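Local coordinates for protein LEC-6 (Caenorhabditis elegans, PDB 3VV1) that binds beta-galactoside glycans as a galectin, with a preference for fucose-containing saccharides, a galactose-fucose unit being held in its pocket, at residues A77-G82 / F104-I109; R49-P54 / I109-F114. All blocks are in the same frame, centred on the assembly; numbering follows the deposited sequence.

Contact 1 of 2, residues A77-G82 / F104-I109. With FUC (alpha-L-fucopyranose), chain C; GAL (beta-D-galactopyranose), chain B.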
# COMPACT_ATOMS: atom_id res chain seq x y z
N ALA A 77 13.79 -19.54 9.74
CA ALA A 77 15.22 -19.59 9.97
C ALA A 77 15.44 -20.10 11.40
O ALA A 77 14.92 -19.53 12.33
CB ALA A 77 15.80 -18.16 9.83
N ARG A 78 16.27 -21.13 11.55
CA ARG A 78 16.51 -21.76 12.86
C ARG A 78 18.02 -21.76 13.16
O ARG A 78 18.80 -22.57 12.61
CB ARG A 78 15.97 -23.21 12.84
CG ARG A 78 14.48 -23.27 12.51
CD ARG A 78 14.01 -24.71 12.64
NE ARG A 78 12.56 -24.80 12.47
CZ ARG A 78 11.87 -25.92 12.61
NH1 ARG A 78 12.51 -27.08 12.90
NH2 ARG A 78 10.54 -25.92 12.48
N PHE A 79 18.45 -20.86 14.04
CA PHE A 79 19.86 -20.84 14.46
C PHE A 79 20.16 -21.96 15.45
O PHE A 79 21.30 -22.36 15.59
CB PHE A 79 20.17 -19.44 15.02
CG PHE A 79 20.04 -18.37 13.97
CD1 PHE A 79 21.07 -18.16 13.03
CD2 PHE A 79 18.84 -17.61 13.84
CE1 PHE A 79 20.89 -17.20 12.03
CE2 PHE A 79 18.68 -16.64 12.84
CZ PHE A 79 19.72 -16.45 11.92
N ASP A 80 19.12 -22.49 16.12
CA ASP A 80 19.34 -23.58 17.06
C ASP A 80 19.60 -24.88 16.29
O ASP A 80 20.44 -25.68 16.69
CB ASP A 80 18.14 -23.73 18.04
CG ASP A 80 16.81 -24.06 17.31
OD1 ASP A 80 16.58 -23.51 16.18
OD2 ASP A 80 16.01 -24.82 17.87
N GLU A 81 18.90 -25.05 15.17
CA GLU A 81 19.07 -26.26 14.34
C GLU A 81 20.06 -26.08 13.16
O GLU A 81 20.44 -27.07 12.53
CB GLU A 81 17.75 -26.79 13.80
CG GLU A 81 16.82 -27.26 14.91
CD GLU A 81 15.56 -27.91 14.42
OE1 GLU A 81 15.17 -27.74 13.26
OE2 GLU A 81 14.96 -28.60 15.22
N GLY A 82 20.48 -24.85 12.86
CA GLY A 82 21.35 -24.59 11.70
C GLY A 82 20.65 -24.92 10.37
O GLY A 82 21.24 -25.55 9.50
N PHE A 104 21.61 -17.41 6.83
CA PHE A 104 21.74 -16.19 7.64
C PHE A 104 22.71 -16.35 8.78
O PHE A 104 22.88 -17.45 9.30
CB PHE A 104 20.40 -15.79 8.25
CG PHE A 104 19.28 -15.75 7.26
CD1 PHE A 104 19.18 -14.68 6.33
CD2 PHE A 104 18.28 -16.73 7.26
CE1 PHE A 104 18.11 -14.61 5.43
CE2 PHE A 104 17.22 -16.67 6.35
CZ PHE A 104 17.13 -15.61 5.42
N GLN A 105 23.29 -15.24 9.20
CA GLN A 105 24.04 -15.17 10.45
C GLN A 105 23.35 -14.11 11.29
O GLN A 105 22.90 -13.06 10.74
CB GLN A 105 25.47 -14.73 10.18
CG GLN A 105 26.20 -15.83 9.40
CD GLN A 105 27.61 -15.43 9.03
OE1 GLN A 105 27.83 -14.88 7.96
NE2 GLN A 105 28.57 -15.69 9.92
N GLN A 106 23.29 -14.35 12.61
CA GLN A 106 22.74 -13.32 13.50
C GLN A 106 23.60 -12.06 13.42
O GLN A 106 24.84 -12.13 13.25
CB GLN A 106 22.51 -13.86 14.94
CG GLN A 106 21.27 -14.82 14.98
CD GLN A 106 21.31 -15.81 16.13
OE1 GLN A 106 22.31 -16.50 16.31
NE2 GLN A 106 20.23 -15.88 16.89
N ASN A 107 22.92 -10.91 13.52
CA ASN A 107 23.59 -9.60 13.59
C ASN A 107 24.27 -9.20 12.25
O ASN A 107 25.15 -8.35 12.25
CB ASN A 107 24.53 -9.54 14.83
CG ASN A 107 23.75 -9.85 16.13
OD1 ASN A 107 22.80 -9.14 16.43
ND2 ASN A 107 24.11 -10.94 16.86
N LYS A 108 23.87 -9.82 11.14
CA LYS A 108 24.22 -9.33 9.77
C LYS A 108 22.94 -8.91 9.04
O LYS A 108 21.87 -9.31 9.42
CB LYS A 108 25.03 -10.39 8.97
CG LYS A 108 26.37 -10.85 9.57
CD LYS A 108 27.27 -9.67 9.74
CE LYS A 108 28.74 -10.04 10.00
NZ LYS A 108 29.60 -8.80 10.13
N ILE A 109 23.06 -8.05 8.03
CA ILE A 109 21.92 -7.52 7.32
C ILE A 109 21.70 -8.33 6.04
O ILE A 109 22.66 -8.64 5.32
CB ILE A 109 22.12 -6.03 6.93
CG1 ILE A 109 22.45 -5.20 8.17
CG2 ILE A 109 20.85 -5.50 6.25
CD1 ILE A 109 23.05 -3.84 7.90
C1 FUC C . 10.82 -29.65 16.30
C2 FUC C . 11.24 -29.38 14.79
C3 FUC C . 10.09 -29.77 13.80
C4 FUC C . 8.67 -29.40 14.30
C5 FUC C . 8.31 -30.25 15.53
C6 FUC C . 6.93 -29.79 15.97
O1 FUC C . 11.77 -30.47 16.96
O2 FUC C . 12.64 -29.89 14.36
O3 FUC C . 10.38 -29.04 12.66
O4 FUC C . 8.62 -27.92 14.67
O5 FUC C . 9.32 -29.96 16.58
C1 GAL B . 7.57 -27.12 14.14
C2 GAL B . 7.65 -25.73 14.82
C3 GAL B . 6.69 -24.79 14.18
C4 GAL B . 6.93 -24.78 12.66
C5 GAL B . 6.87 -26.22 12.14
C6 GAL B . 7.09 -26.27 10.61
O2 GAL B . 7.32 -25.88 16.18
O3 GAL B . 6.92 -23.44 14.68
O4 GAL B . 8.22 -24.18 12.38
O5 GAL B . 7.85 -26.99 12.74
O6 GAL B . 7.03 -27.64 10.18
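Across the contact, F79 meets Q106 by stacking: the primary amide lies almost parallel to the ring, the two planes 1° apart, and the methylene Q106 CG stands 3.6 Å from the centroid of the F79 ring, nearly on its normal, a CH-pi contact over the face. Q106 CD reaches F79 CG at 3.6 Å, so CG of Q106 covers the ring centre and the amide lies over the CG end of the ring, while its NE2 is bonded to the carbonyl of T55. At the ring edge, F104 O lies 3.4 Å from F79 CE1, near the ring plane.

Apolar contacts continue this interface, with F79 CZ 3.8 Å from F104 CB and A77 CB 3.8 Å from F104 CD2. In the galectin beta-sandwich this joins the end of sugar-binding strand 71-78 and the turn after it to the loop leading into strand 110-117.

Polar bonds serve the glycan. R78, extended from CG to NE, donates NH1 to fucose O3 and NH2 to galactose O4, both 2.9 Å. R78 NH1 also forms a salt bridge with E81 OE1, 2.8 Å, which lies in the guanidinium plane, though NH1 approaches 41° out of the carboxylate plane; E81 OE2 accepts a hydrogen bond from fucose O2. R99 gives E81 OE1 a second partner, and R78 NE donates to N76 OD1.

Contact 2 of 2, residues R49-P54 / I109-F114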
# COMPACT_ATOMS: atom_id res chain seq x y z
N ARG A 49 9.94 -7.90 -0.68
CA ARG A 49 11.34 -7.65 -0.39
C ARG A 49 11.44 -7.16 1.04
O ARG A 49 10.78 -6.13 1.40
CB ARG A 49 11.93 -6.61 -1.34
CG ARG A 49 13.39 -6.31 -0.98
CD ARG A 49 14.19 -5.63 -2.13
NE ARG A 49 13.40 -4.55 -2.69
CZ ARG A 49 13.15 -3.40 -2.06
NH1 ARG A 49 13.68 -3.19 -0.85
NH2 ARG A 49 12.38 -2.47 -2.62
N LEU A 50 12.28 -7.84 1.84
CA LEU A 50 12.49 -7.47 3.24
C LEU A 50 13.94 -7.17 3.44
O LEU A 50 14.79 -7.90 2.90
CB LEU A 50 12.13 -8.68 4.10
CG LEU A 50 10.67 -9.12 4.01
CD1 LEU A 50 10.55 -10.44 4.77
CD2 LEU A 50 9.75 -8.08 4.62
N VAL A 51 14.25 -6.11 4.19
CA VAL A 51 15.67 -5.96 4.61
C VAL A 51 15.60 -6.26 6.10
O VAL A 51 14.81 -5.60 6.82
CB VAL A 51 16.18 -4.54 4.35
CG1 VAL A 51 17.61 -4.39 4.95
CG2 VAL A 51 16.23 -4.31 2.83
N LEU A 52 16.36 -7.25 6.51
CA LEU A 52 16.22 -7.83 7.86
C LEU A 52 17.55 -7.99 8.55
O LEU A 52 18.60 -8.10 7.93
CB LEU A 52 15.61 -9.26 7.75
CG LEU A 52 14.39 -9.60 7.00
CD1 LEU A 52 14.21 -11.09 6.92
CD2 LEU A 52 13.23 -8.92 7.78
N LEU A 53 17.51 -7.97 9.88
CA LEU A 53 18.69 -8.24 10.71
C LEU A 53 18.26 -9.30 11.74
O LEU A 53 17.52 -8.98 12.66
CB LEU A 53 19.11 -6.92 11.44
CG LEU A 53 20.17 -7.00 12.53
CD1 LEU A 53 21.53 -7.08 11.93
CD2 LEU A 53 20.19 -5.70 13.37
N PRO A 54 18.69 -10.57 11.58
CA PRO A 54 18.35 -11.56 12.59
C PRO A 54 19.01 -11.14 13.89
O PRO A 54 20.14 -10.61 13.87
CB PRO A 54 18.99 -12.86 12.04
CG PRO A 54 19.16 -12.61 10.57
CD PRO A 54 19.54 -11.15 10.51
N ILE A 109 23.06 -8.05 8.03
CA ILE A 109 21.92 -7.52 7.32
C ILE A 109 21.70 -8.33 6.04
O ILE A 109 22.66 -8.64 5.32
CB ILE A 109 22.12 -6.03 6.93
CG1 ILE A 109 22.45 -5.20 8.17
CG2 ILE A 109 20.85 -5.50 6.25
CD1 ILE A 109 23.05 -3.84 7.90
N TYR A 110 20.43 -8.66 5.75
CA TYR A 110 20.10 -9.43 4.53
C TYR A 110 18.92 -8.80 3.84
O TYR A 110 17.95 -8.35 4.48
CB TYR A 110 19.69 -10.89 4.91
CG TYR A 110 20.86 -11.60 5.54
CD1 TYR A 110 21.79 -12.25 4.76
CD2 TYR A 110 21.07 -11.58 6.94
CE1 TYR A 110 22.91 -12.83 5.30
CE2 TYR A 110 22.17 -12.17 7.50
CZ TYR A 110 23.12 -12.78 6.68
OH TYR A 110 24.23 -13.37 7.23
N THR A 111 18.96 -8.86 2.51
CA THR A 111 17.82 -8.58 1.70
C THR A 111 17.21 -9.91 1.28
O THR A 111 17.84 -10.72 0.60
CB THR A 111 18.20 -7.73 0.49
OG1 THR A 111 18.63 -6.43 0.93
CG2 THR A 111 16.98 -7.57 -0.47
N LEU A 112 15.99 -10.13 1.75
CA LEU A 112 15.28 -11.44 1.51
C LEU A 112 14.07 -11.18 0.68
O LEU A 112 13.25 -10.30 1.00
CB LEU A 112 14.87 -12.03 2.88
CG LEU A 112 13.96 -13.27 2.86
CD1 LEU A 112 14.76 -14.41 2.25
CD2 LEU A 112 13.50 -13.62 4.32
N GLU A 113 14.01 -11.87 -0.45
CA GLU A 113 12.86 -11.63 -1.36
C GLU A 113 12.14 -12.92 -1.64
O GLU A 113 12.76 -13.97 -1.82
CB GLU A 113 13.36 -11.02 -2.66
CG GLU A 113 14.07 -9.73 -2.42
CD GLU A 113 14.68 -9.23 -3.71
OE1 GLU A 113 13.95 -8.56 -4.52
OE2 GLU A 113 15.90 -9.57 -3.97
N PHE A 114 10.81 -12.83 -1.74
CA PHE A 114 9.97 -13.94 -2.16
C PHE A 114 9.27 -13.46 -3.45
O PHE A 114 8.77 -12.33 -3.53
CB PHE A 114 8.87 -14.16 -1.11
CG PHE A 114 9.41 -14.55 0.28
CD1 PHE A 114 9.86 -13.57 1.16
CD2 PHE A 114 9.56 -15.91 0.63
CE1 PHE A 114 10.43 -13.94 2.43
CE2 PHE A 114 10.06 -16.28 1.90
CZ PHE A 114 10.49 -15.28 2.80
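R49 and E113 run side by side and point the same way, R49 CG lying 3.8 Å from E113 CG. Their charged ends stay apart: R49 NE is 4.4 Å from E113 OE1, beyond salt-bridge distance, with guanidinium and carboxylate planes 66° apart, and E113 OE1 is bridged instead by R47. T111 CG2 meets the R49 aliphatic chain at CG and CD. Next along this face, T111 OG1 turns to V51 CG2, and V51 CG1, which chi1 of 173° sets opposite the backbone N, lies 3.7 Å from I109 CG2.

The buried face carries L50, L52, Y110 and L112. L52 crosses L112 at a slant, CD1 to CD2 3.7 Å, whereas P54 meets Y110 at about a right angle, its CD 3.9 Å from Y110 CD2 at the ring edge. L50 CD1 touches the edge of the F114 ring.

Two hydrogen-bonded antiparallel pairs, L50 with L112 and L52 with Y110, are each closed by two N-H...O bonds, and these four set the register of the strands. L50 N to L112 O is 2.8 Å and Y110 N to L52 O is 2.9 Å.

Strands 46-54 and 110-117 are central neighbours in one sheet of the galectin sandwich, flanked by 151-159 beyond the former and 120-125 beyond the latter; I63 and F61 of strand 60-66, in the other sheet, pack on their buried leucines.

How the contacts relate
Contact 1 is nested within the chain loop that contact 2 closes, and their centres lie 12 Å apart. The segments share I109, where the loop passes into strand 110-117. Two probable hydrogen bonds tie them: N107 N to P54 O, 2.8 Å, and Q105 N to Y110 OH, 2.9 Å. F104 adds a ring contact, edge-to-face with Y110, and P54 packs against both F79 and F104. Contact 1 thus joins the glycan-binding sheet to the loop that enters the sheet of contact 2. It includes part of the pocket, its centre about 15 Å from the chain centre, whereas contact 2 lies deeper, at about 9 Å, the F114 side chain about 13 Å from the galactose.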